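Local coordinates for XisI protein-like (Anabaena variabilis, PDB 2NLV), which is a XisI-like protein of unproven function, probably related to the XisI factors that act with XisF and XisH in recombining cyanobacterial nitrogen-fixation genes, at residues Y19-Q32 with W44-Y56. Residues are numbered along the deposited sequence; the frame is centred on the assembly and turned at random.
Sequences YASDDVSDQDVEVQ and WMNVGWQGLNRIY
In the antiparallel hairpin formed by strands 29-36 and 41-47, the E30-V47 and Q32-M45 pairs each exchange two backbone hydrogen bonds, Q32 N to M45 O measuring 2.9 Å. A further bond, from W49 N to D28 O at 3.2 Å, carries the pairing past G48, where the chain turns a corner and a side chain would strike D28 O. W44 plugs the angle between hairpin and helix 2-21: with CG anti to the backbone N (chi1 166°), its indole turns one face to A20, whose CA sits 3.8 Å from the six-membered ring centroid, a CH-pi contact nearly on the ring normal. V31 CG1 comes obliquely to W44 NE1 at 3.5 Å, and D23 OD1 meets the ring edge. That same oxygen accepts a bent bond from N46 ND2 (3.3 Å) above the carboxylate plane, while D23 OD2 accepts from S25 N, an Asx turn, and from S25 OG. With alanine replacing W44, A20 and V31 would probably face a gap. On the other face, V47 CG2 packs on the Q32 amide, whose NE2 donates to E30 OE1 and D63 of the second subunit; E30 salt-bridges K65 of that subunit. Strand 53-65 flanks 41-47, with V59 against W44 and N46.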
ATOM      1  N   TYR A  19       4.812 -15.003   2.246  0.50  9.61           N
ATOM      2  CA  TYR A  19       5.359 -14.401   1.000  0.50 10.12           C
ATOM      3  C   TYR A  19       6.596 -13.534   1.303  0.50  9.45           C
ATOM      4  O   TYR A  19       7.644 -13.738   0.684  0.50 12.22           O
ATOM      5  CB  TYR A  19       4.277 -13.563   0.244  0.50 11.23           C
ATOM      6  CG  TYR A  19       3.373 -14.352  -0.702  0.50 10.09           C
ATOM      7  CD1 TYR A  19       2.236 -14.994  -0.245  0.50 11.89           C
ATOM      8  CD2 TYR A  19       3.653 -14.433  -2.071  0.50 11.95           C
ATOM      9  CE1 TYR A  19       1.426 -15.720  -1.095  0.50  8.87           C
ATOM     10  CE2 TYR A  19       2.846 -15.186  -2.938  0.50 11.76           C
ATOM     11  CZ  TYR A  19       1.740 -15.809  -2.447  0.50  8.56           C
ATOM     12  OH  TYR A  19       0.960 -16.566  -3.305  0.50 12.09           O
ATOM     13  N   ALA A  20       6.464 -12.581   2.231  1.00  9.03           N
ATOM     14  CA  ALA A  20       7.475 -11.564   2.510  1.00 10.24           C
ATOM     15  C   ALA A  20       8.721 -12.130   3.208  1.00 11.35           C
ATOM     16  O   ALA A  20       9.854 -11.623   3.008  1.00 10.88           O
ATOM     17  CB  ALA A  20       6.847 -10.424   3.339  1.00  9.89           C
ATOM     18  N   SER A  21       8.557 -13.168   4.018  0.50 13.04           N
ATOM     19  CA  SER A  21       9.708 -13.754   4.726  0.50 13.80           C
ATOM     20  C   SER A  21      10.613 -14.570   3.789  0.50 15.78           C
ATOM     21  O   SER A  21      11.738 -14.905   4.142  0.50 16.62           O
ATOM     22  CB  SER A  21       9.223 -14.559   5.935  0.50 17.68           C
ATOM     23  OG  SER A  21       8.685 -13.664   6.896  0.50 20.51           O
ATOM     24  N   ASP A  22      10.118 -14.886   2.605  1.00 12.74           N
ATOM     25  CA  ASP A  22      10.960 -15.388   1.487  1.00 17.75           C
ATOM     26  C   ASP A  22      11.573 -14.305   0.535  1.00 16.83           C
ATOM     27  O   ASP A  22      12.205 -14.632  -0.495  1.00 20.63           O
ATOM     28  CB  ASP A  22      10.179 -16.344   0.587  1.00 18.98           C
ATOM     29  CG  ASP A  22       9.959 -17.725   1.213  1.00 20.87           C
ATOM     30  OD1 ASP A  22      10.691 -18.116   2.143  1.00 28.10           O
ATOM     31  OD2 ASP A  22       8.987 -18.360   0.754  1.00 25.27           O
ATOM     32  N   ASP A  23      11.368 -13.028   0.821  1.00 11.79           N
ATOM     33  CA  ASP A  23      11.976 -11.998   0.001  1.00 15.67           C
ATOM     34  C   ASP A  23      13.496 -12.186  -0.146  1.00 15.41           C
ATOM     35  O   ASP A  23      14.156 -12.609   0.794  1.00 18.05           O
ATOM     36  CB  ASP A  23      11.688 -10.605   0.618  1.00 16.91           C
ATOM     37  CG  ASP A  23      12.458  -9.489  -0.060  1.00 22.15           C
ATOM     38  OD1 ASP A  23      12.070  -9.101  -1.170  1.00 28.57           O
ATOM     39  OD2 ASP A  23      13.500  -9.041   0.473  1.00 20.91           O
ATOM     40  N   VAL A  24      13.976 -11.861  -1.350  0.50 14.89           N
ATOM     41  CA  VAL A  24      15.353 -12.059  -1.767  0.50 14.45           C
ATOM     42  C   VAL A  24      16.073 -10.700  -1.968  0.50 16.86           C
ATOM     43  O   VAL A  24      17.267 -10.661  -2.309  0.50 18.84           O
ATOM     44  CB  VAL A  24      15.440 -12.939  -3.070  0.50 13.89           C
ATOM     45  CG1 VAL A  24      15.176 -14.402  -2.743  0.50 14.45           C
ATOM     46  CG2 VAL A  24      14.494 -12.441  -4.161  0.50 14.92           C
ATOM     47  N   SER A  25      15.347  -9.599  -1.759  0.50 16.50           N
ATOM     48  CA  SER A  25      15.897  -8.252  -2.010  0.50 17.17           C
ATOM     49  C   SER A  25      17.215  -7.977  -1.279  0.50 19.23           C
ATOM     50  O   SER A  25      17.573  -8.659  -0.315  0.50 23.04           O
ATOM     51  CB  SER A  25      14.878  -7.150  -1.655  0.50 14.81           C
ATOM     52  OG  SER A  25      14.828  -6.918  -0.253  0.50 11.46           O
ATOM     53  N   ASP A  26      17.933  -6.969  -1.775  1.00 23.61           N
ATOM     54  CA  ASP A  26      19.122  -6.439  -1.103  1.00 26.72           C
ATOM     55  C   ASP A  26      18.863  -5.772   0.299  1.00 27.41           C
ATOM     56  O   ASP A  26      17.729  -5.432   0.662  1.00 21.05           O
ATOM     57  CB  ASP A  26      19.679  -5.384  -2.087  1.00 30.43           C
ATOM     58  CG  ASP A  26      20.999  -4.781  -1.663  1.00 36.66           C
ATOM     59  OD1 ASP A  26      21.788  -5.449  -0.958  1.00 56.88           O
ATOM     60  OD2 ASP A  26      21.257  -3.614  -2.059  1.00 39.50           O
ATOM     61  N   GLN A  27      19.924  -5.530   1.068  1.00 26.88           N
ATOM     62  CA  GLN A  27      19.818  -4.727   2.302  1.00 27.18           C
ATOM     63  C   GLN A  27      19.406  -3.245   2.052  1.00 25.57           C
ATOM     64  O   GLN A  27      18.886  -2.574   2.948  1.00 28.89           O
ATOM     65  CB  GLN A  27      21.146  -4.782   3.072  1.00 29.67           C
ATOM     66  N   ASP A  28      19.630  -2.749   0.838  1.00 22.35           N
ATOM     67  CA  ASP A  28      19.194  -1.385   0.447  1.00 23.90           C
ATOM     68  C   ASP A  28      17.733  -1.305   0.017  1.00 19.86           C
ATOM     69  O   ASP A  28      17.260  -0.204  -0.407  1.00 16.15           O
ATOM     70  CB  ASP A  28      20.073  -0.882  -0.689  1.00 23.72           C
ATOM     71  CG  ASP A  28      21.561  -0.754  -0.274  1.00 33.93           C
ATOM     72  OD1 ASP A  28      21.821  -0.352   0.867  1.00 32.46           O
ATOM     73  OD2 ASP A  28      22.460  -1.058  -1.089  1.00 47.35           O
ATOM     74  N   VAL A  29      17.050  -2.463   0.077  1.00 16.15           N
ATOM     75  CA  VAL A  29      15.641  -2.499  -0.215  1.00 11.90           C
ATOM     76  C   VAL A  29      14.865  -3.049   0.993  1.00 10.30           C
ATOM     77  O   VAL A  29      15.098  -4.157   1.423  1.00 12.18           O
ATOM     78  CB  VAL A  29      15.362  -3.287  -1.518  1.00 12.15           C
ATOM     79  CG1 VAL A  29      13.895  -3.466  -1.748  1.00 14.43           C
ATOM     80  CG2 VAL A  29      15.978  -2.483  -2.728  1.00 13.52           C
ATOM     81  N   GLU A  30      13.971  -2.246   1.540  0.50  9.78           N
ATOM     82  CA  GLU A  30      13.123  -2.671   2.623  0.50  9.70           C
ATOM     83  C   GLU A  30      12.048  -3.619   2.090  0.50  8.75           C
ATOM     84  O   GLU A  30      11.635  -3.535   0.906  0.50  7.91           O
ATOM     85  CB  GLU A  30      12.431  -1.469   3.264  0.50 12.15           C
ATOM     86  CG  GLU A  30      13.393  -0.495   3.939  0.50 16.37           C
ATOM     87  CD  GLU A  30      12.685   0.712   4.512  0.50 13.98           C
ATOM     88  OE1 GLU A  30      11.598   1.103   3.976  0.50 12.61           O
ATOM     89  OE2 GLU A  30      13.214   1.255   5.501  0.50 18.09           O
ATOM     90  N   VAL A  31      11.645  -4.537   2.962  1.00  7.69           N
ATOM     91  CA  VAL A  31      10.407  -5.285   2.810  1.00  8.98           C
ATOM     92  C   VAL A  31       9.362  -4.679   3.738  1.00  9.16           C
ATOM     93  O   VAL A  31       9.490  -4.725   4.976  1.00 12.06           O
ATOM     94  CB  VAL A  31      10.664  -6.728   3.276  1.00 10.13           C
ATOM     95  CG1 VAL A  31       9.325  -7.464   3.488  1.00 13.63           C
ATOM     96  CG2 VAL A  31      11.610  -7.414   2.355  1.00 14.02           C
ATOM     97  N   GLN A  32       8.345  -4.092   3.147  1.00  7.40           N
ATOM     98  CA  GLN A  32       7.283  -3.477   3.892  1.00  8.19           C
ATOM     99  C   GLN A  32       6.056  -4.354   3.921  1.00  8.62           C
ATOM    100  O   GLN A  32       5.521  -4.728   2.872  1.00 10.29           O
ATOM    101  CB  GLN A  32       6.902  -2.111   3.330  1.00  8.58           C
ATOM    102  CG  GLN A  32       8.052  -1.112   3.289  1.00  9.82           C
ATOM    103  CD  GLN A  32       7.581   0.313   3.116  1.00 10.83           C
ATOM    104  OE1 GLN A  32       6.397   0.578   2.908  1.00 11.02           O
ATOM    105  NE2 GLN A  32       8.534   1.261   3.244  1.00 11.12           N
ATOM    106  N   TRP A  44       2.354  -6.350   0.541  1.00  6.62           N
ATOM    107  CA  TRP A  44       3.783  -6.553   0.663  1.00  6.97           C
ATOM    108  C   TRP A  44       4.451  -5.753  -0.427  1.00  7.17           C
ATOM    109  O   TRP A  44       4.198  -5.960  -1.597  1.00  7.88           O
ATOM    110  CB  TRP A  44       4.145  -7.995   0.546  1.00  9.68           C
ATOM    111  CG  TRP A  44       5.675  -8.175   0.316  1.00 13.35           C
ATOM    112  CD1 TRP A  44       6.689  -7.319   0.703  1.00 13.95           C
ATOM    113  CD2 TRP A  44       6.282  -9.214  -0.380  1.00 19.54           C
ATOM    114  NE1 TRP A  44       7.903  -7.793   0.262  1.00 18.76           N
ATOM    115  CE2 TRP A  44       7.672  -8.978  -0.391  1.00  8.83           C
ATOM    116  CE3 TRP A  44       5.800 -10.341  -0.973  1.00 12.86           C
ATOM    117  CZ2 TRP A  44       8.576  -9.847  -1.022  1.00 16.51           C
ATOM    118  CZ3 TRP A  44       6.736 -11.221  -1.608  1.00 18.27           C
ATOM    119  CH2 TRP A  44       8.051 -10.954  -1.634  1.00 12.97           C
HETATM  120  N   MSE A  45       5.245  -4.786  -0.026  1.00  8.62           N
HETATM  121  CA  MSE A  45       6.037  -3.938  -0.951  1.00  8.66           C
HETATM  122  C   MSE A  45       7.527  -4.055  -0.774  1.00  9.60           C
HETATM  123  O   MSE A  45       8.044  -4.436   0.307  1.00 12.62           O
HETATM  124  CB  MSE A  45       5.721  -2.445  -0.810  1.00 10.34           C
HETATM  125  CG  MSE A  45       4.309  -2.025  -1.143  1.00  8.92           C
HETATM  126 SE   MSE A  45       4.252  -0.131  -1.390  0.75 14.38          SE
HETATM  127  CE  MSE A  45       5.233  -0.073  -3.063  1.00 13.89           C
ATOM    128  N   ASN A  46       8.270  -3.759  -1.809  1.00  6.79           N
ATOM    129  CA  ASN A  46       9.708  -3.541  -1.690  1.00  8.74           C
ATOM    130  C   ASN A  46       9.959  -2.073  -1.967  1.00  6.91           C
ATOM    131  O   ASN A  46       9.443  -1.536  -2.929  1.00  7.21           O
ATOM    132  CB  ASN A  46      10.508  -4.343  -2.719  1.00  9.25           C
ATOM    133  CG  ASN A  46      10.430  -5.824  -2.516  1.00 16.23           C
ATOM    134  OD1 ASN A  46      10.314  -6.577  -3.497  1.00 20.41           O
ATOM    135  ND2 ASN A  46      10.514  -6.246  -1.280  1.00 16.74           N
ATOM    136  N   VAL A  47      10.702  -1.407  -1.092  1.00  6.50           N
ATOM    137  CA  VAL A  47      10.928   0.014  -1.167  1.00  5.97           C
ATOM    138  C   VAL A  47      12.392   0.343  -0.891  1.00  6.32           C
ATOM    139  O   VAL A  47      12.912   0.023   0.171  1.00  7.28           O
ATOM    140  CB  VAL A  47      10.052   0.806  -0.170  1.00  7.53           C
ATOM    141  CG1 VAL A  47      10.330   2.302  -0.240  1.00  9.21           C
ATOM    142  CG2 VAL A  47       8.538   0.556  -0.413  1.00  9.45           C
ATOM    143  N   GLY A  48      13.093   0.951  -1.855  1.00  6.07           N
ATOM    144  CA  GLY A  48      14.468   1.349  -1.626  1.00  6.62           C
ATOM    145  C   GLY A  48      15.166   1.753  -2.886  1.00  6.28           C
ATOM    146  O   GLY A  48      14.558   2.328  -3.772  1.00  6.71           O
ATOM    147  N   TRP A  49      16.453   1.442  -2.993  1.00  8.14           N
ATOM    148  CA  TRP A  49      17.328   1.856  -4.053  1.00  7.74           C
ATOM    149  C   TRP A  49      18.242   0.704  -4.417  1.00 11.70           C
ATOM    150  O   TRP A  49      18.732  -0.032  -3.547  1.00 12.54           O
ATOM    151  CB  TRP A  49      18.120   3.102  -3.650  1.00 10.03           C
ATOM    152  CG  TRP A  49      17.251   4.242  -3.475  1.00  8.86           C
ATOM    153  CD1 TRP A  49      16.569   4.591  -2.326  1.00 10.10           C
ATOM    154  CD2 TRP A  49      16.846   5.159  -4.474  1.00  7.22           C
ATOM    155  NE1 TRP A  49      15.793   5.662  -2.562  1.00 12.07           N
ATOM    156  CE2 TRP A  49      15.907   6.041  -3.863  1.00  8.50           C
ATOM    157  CE3 TRP A  49      17.187   5.354  -5.806  1.00  9.78           C
ATOM    158  CZ2 TRP A  49      15.342   7.092  -4.539  1.00 11.85           C
ATOM    159  CZ3 TRP A  49      16.604   6.381  -6.479  1.00 12.06           C
ATOM    160  CH2 TRP A  49      15.678   7.246  -5.833  1.00 12.98           C
ATOM    161  N   GLN A  50      18.444   0.575  -5.725  1.00  8.43           N
ATOM    162  CA  GLN A  50      19.534  -0.261  -6.261  1.00 10.15           C
ATOM    163  C   GLN A  50      20.396   0.688  -7.022  1.00  9.55           C
ATOM    164  O   GLN A  50      20.064   1.111  -8.137  1.00  9.93           O
ATOM    165  CB  GLN A  50      18.944  -1.310  -7.213  1.00 12.42           C
ATOM    166  CG  GLN A  50      18.244  -2.478  -6.431  1.00 21.38           C
ATOM    167  CD  GLN A  50      17.461  -3.532  -7.291  1.00 19.35           C
ATOM    168  OE1 GLN A  50      16.757  -4.372  -6.713  1.00 44.17           O
ATOM    169  NE2 GLN A  50      17.578  -3.490  -8.637  1.00 21.97           N
ATOM    170  N   GLY A  51      21.478   1.150  -6.404  1.00  9.86           N
ATOM    171  CA  GLY A  51      22.188   2.251  -6.984  1.00 10.64           C
ATOM    172  C   GLY A  51      21.281   3.439  -7.162  1.00  9.98           C
ATOM    173  O   GLY A  51      20.600   3.791  -6.197  1.00 10.19           O
ATOM    174  N   LEU A  52      21.239   4.106  -8.318  1.00  8.36           N
ATOM    175  CA  LEU A  52      20.381   5.213  -8.574  1.00 10.72           C
ATOM    176  C   LEU A  52      19.016   4.808  -9.120  1.00  9.48           C
ATOM    177  O   LEU A  52      18.252   5.674  -9.476  1.00 11.50           O
ATOM    178  CB  LEU A  52      21.062   6.180  -9.553  1.00 11.43           C
ATOM    179  CG  LEU A  52      22.411   6.740  -9.071  1.00 15.02           C
ATOM    180  CD1 LEU A  52      22.980   7.629 -10.215  1.00 19.71           C
ATOM    181  CD2 LEU A  52      22.278   7.474  -7.723  1.00 17.31           C
ATOM    182  N   ASN A  53      18.728   3.518  -9.105  1.00  7.76           N
ATOM    183  CA  ASN A  53      17.412   3.038  -9.514  1.00  6.88           C
ATOM    184  C   ASN A  53      16.452   2.909  -8.363  1.00  5.76           C
ATOM    185  O   ASN A  53      16.747   2.200  -7.415  1.00  7.39           O
ATOM    186  CB  ASN A  53      17.532   1.664 -10.170  1.00  7.60           C
ATOM    187  CG  ASN A  53      18.501   1.702 -11.338  1.00  9.38           C
ATOM    188  OD1 ASN A  53      18.200   2.246 -12.406  1.00  9.07           O
ATOM    189  ND2 ASN A  53      19.718   1.227 -11.102  1.00 10.67           N
ATOM    190  N   ARG A  54      15.339   3.590  -8.437  1.00  6.54           N
ATOM    191  CA  ARG A  54      14.335   3.528  -7.413  1.00  7.05           C
ATOM    192  C   ARG A  54      13.594   2.212  -7.465  1.00  8.20           C
ATOM    193  O   ARG A  54      13.081   1.822  -8.486  1.00  8.63           O
ATOM    194  CB  ARG A  54      13.303   4.668  -7.627  1.00  8.14           C
ATOM    195  CG  ARG A  54      12.099   4.633  -6.655  1.00  9.13           C
ATOM    196  CD  ARG A  54      12.538   4.625  -5.231  1.00  9.51           C
ATOM    197  NE  ARG A  54      11.506   4.989  -4.280  1.00  7.53           N
ATOM    198  CZ  ARG A  54      11.675   4.954  -2.975  1.00  7.44           C
ATOM    199  NH1 ARG A  54      12.736   4.369  -2.460  1.00  8.22           N
ATOM    200  NH2 ARG A  54      10.746   5.435  -2.167  1.00  7.49           N
ATOM    201  N   ILE A  55      13.545   1.509  -6.332  1.00  6.06           N
ATOM    202  CA  ILE A  55      12.704   0.307  -6.159  1.00  7.43           C
ATOM    203  C   ILE A  55      11.488   0.725  -5.358  1.00  6.68           C
ATOM    204  O   ILE A  55      11.566   1.205  -4.250  1.00  6.86           O
ATOM    205  CB  ILE A  55      13.454  -0.836  -5.464  1.00  8.08           C
ATOM    206  CG1 ILE A  55      14.756  -1.215  -6.205  1.00  8.38           C
ATOM    207  CG2 ILE A  55      12.561  -2.054  -5.320  1.00  9.38           C
ATOM    208  CD1 ILE A  55      14.593  -1.596  -7.644  1.00 12.54           C
ATOM    209  N   TYR A  56      10.346   0.585  -5.995  1.00  6.73           N
ATOM    210  CA  TYR A  56       9.089   0.915  -5.356  1.00  7.06           C
ATOM    211  C   TYR A  56       8.022   0.066  -6.011  1.00  7.34           C
ATOM    212  O   TYR A  56       7.468   0.422  -7.059  1.00  8.41           O
ATOM    213  CB  TYR A  56       8.780   2.457  -5.476  1.00  8.11           C
ATOM    214  CG  TYR A  56       7.574   2.837  -4.690  1.00  8.12           C
ATOM    215  CD1 TYR A  56       7.637   3.071  -3.322  1.00  8.08           C
ATOM    216  CD2 TYR A  56       6.344   2.985  -5.307  1.00  8.09           C
ATOM    217  CE1 TYR A  56       6.508   3.299  -2.603  1.00  8.00           C
ATOM    218  CE2 TYR A  56       5.201   3.224  -4.553  1.00  7.77           C
ATOM    219  CZ  TYR A  56       5.281   3.367  -3.224  1.00  8.69           C
ATOM    220  OH  TYR A  56       4.134   3.553  -2.492  1.00  8.97           O
TER
HETATM  221  O   HOH W   1      10.440  -9.194  -4.009  1.00 29.30           O
HETATM  222  O   HOH W   2      19.640  -2.655  -3.689  1.00 34.17           O
HETATM  223  O   HOH W   3      22.484   0.306  -3.983  1.00 28.48           O